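Local coordinates for uncharacterized protein (Legionella longbeachae NSW150, PDB 4JZA) that probably removes a phosphate from phosphoinositide lipids, most likely the 3-phosphate of phosphatidylinositol 3-phosphate, acting on the lipid metabolism of the infected host cell, at residues Glu216-Phe221 and Phe287-Ile292. Residues are numbered along the deposited sequence; the frame is centred on the assembly and turned at random.
Sequences EVIRDF and FLTGDI
Val217 meets Leu288 where helix 214-234 passes the C-terminal end of helix 274-288. Its CG1 methyl lies 4.3 Å from Leu288 CD2, a loose apolar touch. One residue on, Ile218 marks the closest backbone approach, its CA 6.8 Å from Leu288 CA. Its CG2 branch reaches the methyl of Thr289, with 4.4 Å between Ile218 CG2 and Thr289 CG2. Thr289 is exposed, so this pair lies nearer the surface. One turn further along the helix from Val217, Phe221 makes the closer contact. Leu288 CD1 sits 3.7 Å from Phe221 CB and 3.8 Å from Phe221 CD2, so it meets the CB and the adjoining CG-CD2 part of the ring obliquely. The Phe221 CG is anti to the backbone N (chi1 -169°), which places the ring against helix 274-288. There it packs edge-to-face with Phe284. Leu288 thus divides its two methyls, CD2 to Val217 and CD1 to Phe221. Helix 198-206 adds cover, with Tyr203 on Val217 and Phe204 on Leu288. The carbonyl O of Leu288 accepts a hydrogen bond from Tyr214 OH, at the start of the first helix. Residues 216-221 fall in the phosphoinositide phosphatase insertion domain, and the contact probably joins helices of that helical part. The centre of the contact lies about 38 Å from the centre of the chain. Between the two segments the chemistry is purely apolar. Packing that is buried at Val217, Phe221 and Leu288 and more open at Thr289, rather than polar pairing, joins them.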
loop_
_atom_site.group_PDB
_atom_site.type_symbol
_atom_site.label_atom_id
_atom_site.label_comp_id
_atom_site.label_asym_id
_atom_site.label_seq_id
_atom_site.Cartn_x
_atom_site.Cartn_y
_atom_site.Cartn_z
ATOM N N GLU A 216 -22.699 16.474 30.366
ATOM C CA GLU A 216 -22.388 17.771 29.769
ATOM C C GLU A 216 -22.571 17.782 28.244
ATOM O O GLU A 216 -22.877 18.829 27.649
ATOM C CB GLU A 216 -21.004 18.275 30.211
ATOM C CG GLU A 216 -20.986 18.834 31.640
ATOM C CD GLU A 216 -19.596 19.231 32.155
ATOM O OE1 GLU A 216 -18.632 19.443 31.354
ATOM O OE2 GLU A 216 -19.484 19.363 33.392
ATOM N N VAL A 217 -22.431 16.630 27.597
ATOM C CA VAL A 217 -22.700 16.577 26.153
ATOM C C VAL A 217 -24.164 16.808 25.830
ATOM O O VAL A 217 -24.486 17.654 25.009
ATOM C CB VAL A 217 -22.248 15.250 25.530
ATOM C CG1 VAL A 217 -22.661 15.169 24.058
ATOM C CG2 VAL A 217 -20.732 15.133 25.660
ATOM N N ILE A 218 -25.057 16.087 26.503
ATOM C CA ILE A 218 -26.499 16.260 26.281
ATOM C C ILE A 218 -26.920 17.707 26.471
ATOM O O ILE A 218 -27.622 18.252 25.628
ATOM C CB ILE A 218 -27.327 15.382 27.229
ATOM C CG1 ILE A 218 -27.033 13.908 26.937
ATOM C CG2 ILE A 218 -28.826 15.696 27.089
ATOM C CD1 ILE A 218 -27.230 12.975 28.110
ATOM N N ARG A 219 -26.460 18.325 27.562
ATOM C CA ARG A 219 -26.802 19.713 27.844
ATOM C C ARG A 219 -26.216 20.601 26.759
ATOM O O ARG A 219 -26.928 21.431 26.193
ATOM C CB ARG A 219 -26.396 20.165 29.280
ATOM C CG ARG A 219 -27.509 19.979 30.342
ATOM C CD ARG A 219 -27.156 20.533 31.738
ATOM N NE ARG A 219 -26.098 21.548 31.659
ATOM C CZ ARG A 219 -24.828 21.398 32.057
ATOM N NH1 ARG A 219 -24.389 20.278 32.635
ATOM N NH2 ARG A 219 -23.979 22.403 31.890
ATOM N N ASP A 220 -24.931 20.413 26.440
ATOM C CA ASP A 220 -24.298 21.201 25.383
ATOM C C ASP A 220 -25.147 21.215 24.113
ATOM O O ASP A 220 -25.348 22.262 23.509
ATOM C CB ASP A 220 -22.913 20.648 25.040
ATOM C CG ASP A 220 -22.271 21.359 23.850
ATOM O OD1 ASP A 220 -22.628 21.054 22.683
ATOM O OD2 ASP A 220 -21.401 22.216 24.109
ATOM N N PHE A 221 -25.636 20.046 23.710
ATOM C CA PHE A 221 -26.373 19.956 22.472
ATOM C C PHE A 221 -27.758 20.587 22.561
ATOM O O PHE A 221 -28.194 21.246 21.608
ATOM C CB PHE A 221 -26.477 18.519 21.966
ATOM C CG PHE A 221 -27.012 18.449 20.574
ATOM C CD1 PHE A 221 -26.374 19.119 19.568
ATOM C CD2 PHE A 221 -28.178 17.790 20.290
ATOM C CE1 PHE A 221 -26.878 19.117 18.293
ATOM C CE2 PHE A 221 -28.694 17.782 19.009
ATOM C CZ PHE A 221 -28.048 18.450 18.008
ATOM N N PHE A 287 -30.428 10.703 18.918
ATOM C CA PHE A 287 -29.319 9.752 18.971
ATOM C C PHE A 287 -28.650 9.735 20.347
ATOM O O PHE A 287 -28.404 8.673 20.926
ATOM C CB PHE A 287 -28.276 10.115 17.922
ATOM C CG PHE A 287 -27.013 9.279 17.983
ATOM C CD1 PHE A 287 -26.998 8.007 17.477
ATOM C CD2 PHE A 287 -25.828 9.793 18.541
ATOM C CE1 PHE A 287 -25.833 7.251 17.520
ATOM C CE2 PHE A 287 -24.668 9.044 18.594
ATOM C CZ PHE A 287 -24.664 7.773 18.071
ATOM N N LEU A 288 -28.385 10.930 20.872
ATOM C CA LEU A 288 -27.584 11.084 22.082
ATOM C C LEU A 288 -28.184 10.393 23.264
ATOM O O LEU A 288 -27.480 9.843 24.076
ATOM C CB LEU A 288 -27.397 12.567 22.410
ATOM C CG LEU A 288 -26.458 13.329 21.487
ATOM C CD1 LEU A 288 -26.437 14.835 21.832
ATOM C CD2 LEU A 288 -25.065 12.730 21.535
ATOM N N THR A 289 -29.495 10.482 23.408
ATOM C CA THR A 289 -30.190 9.888 24.568
ATOM C C THR A 289 -30.733 8.551 24.204
ATOM O O THR A 289 -31.454 7.986 24.956
ATOM C CB THR A 289 -31.376 10.761 25.031
ATOM O OG1 THR A 289 -32.126 11.161 23.877
ATOM C CG2 THR A 289 -30.884 12.025 25.779
ATOM N N GLY A 290 -30.417 8.065 23.019
ATOM C CA GLY A 290 -30.882 6.764 22.564
ATOM C C GLY A 290 -30.008 5.643 23.085
ATOM O O GLY A 290 -29.301 5.793 24.070
ATOM N N ASP A 291 -30.044 4.511 22.392
ATOM C CA ASP A 291 -29.407 3.269 22.885
ATOM C C ASP A 291 -27.877 3.314 22.884
ATOM O O ASP A 291 -27.221 2.604 23.621
ATOM C CB ASP A 291 -29.909 2.064 22.070
ATOM C CG ASP A 291 -31.393 1.695 22.393
ATOM O OD1 ASP A 291 -31.782 1.736 23.601
ATOM O OD2 ASP A 291 -32.156 1.378 21.443
ATOM N N ILE A 292 -27.312 4.214 22.097
ATOM C CA ILE A 292 -25.875 4.349 22.027
ATOM C C ILE A 292 -25.266 4.670 23.396
ATOM O O ILE A 292 -24.098 4.379 23.652
ATOM C CB ILE A 292 -25.502 5.412 20.969
ATOM C CG1 ILE A 292 -24.115 5.123 20.390
ATOM C CG2 ILE A 292 -25.675 6.832 21.488
ATOM C CD1 ILE A 292 -24.145 4.049 19.317
#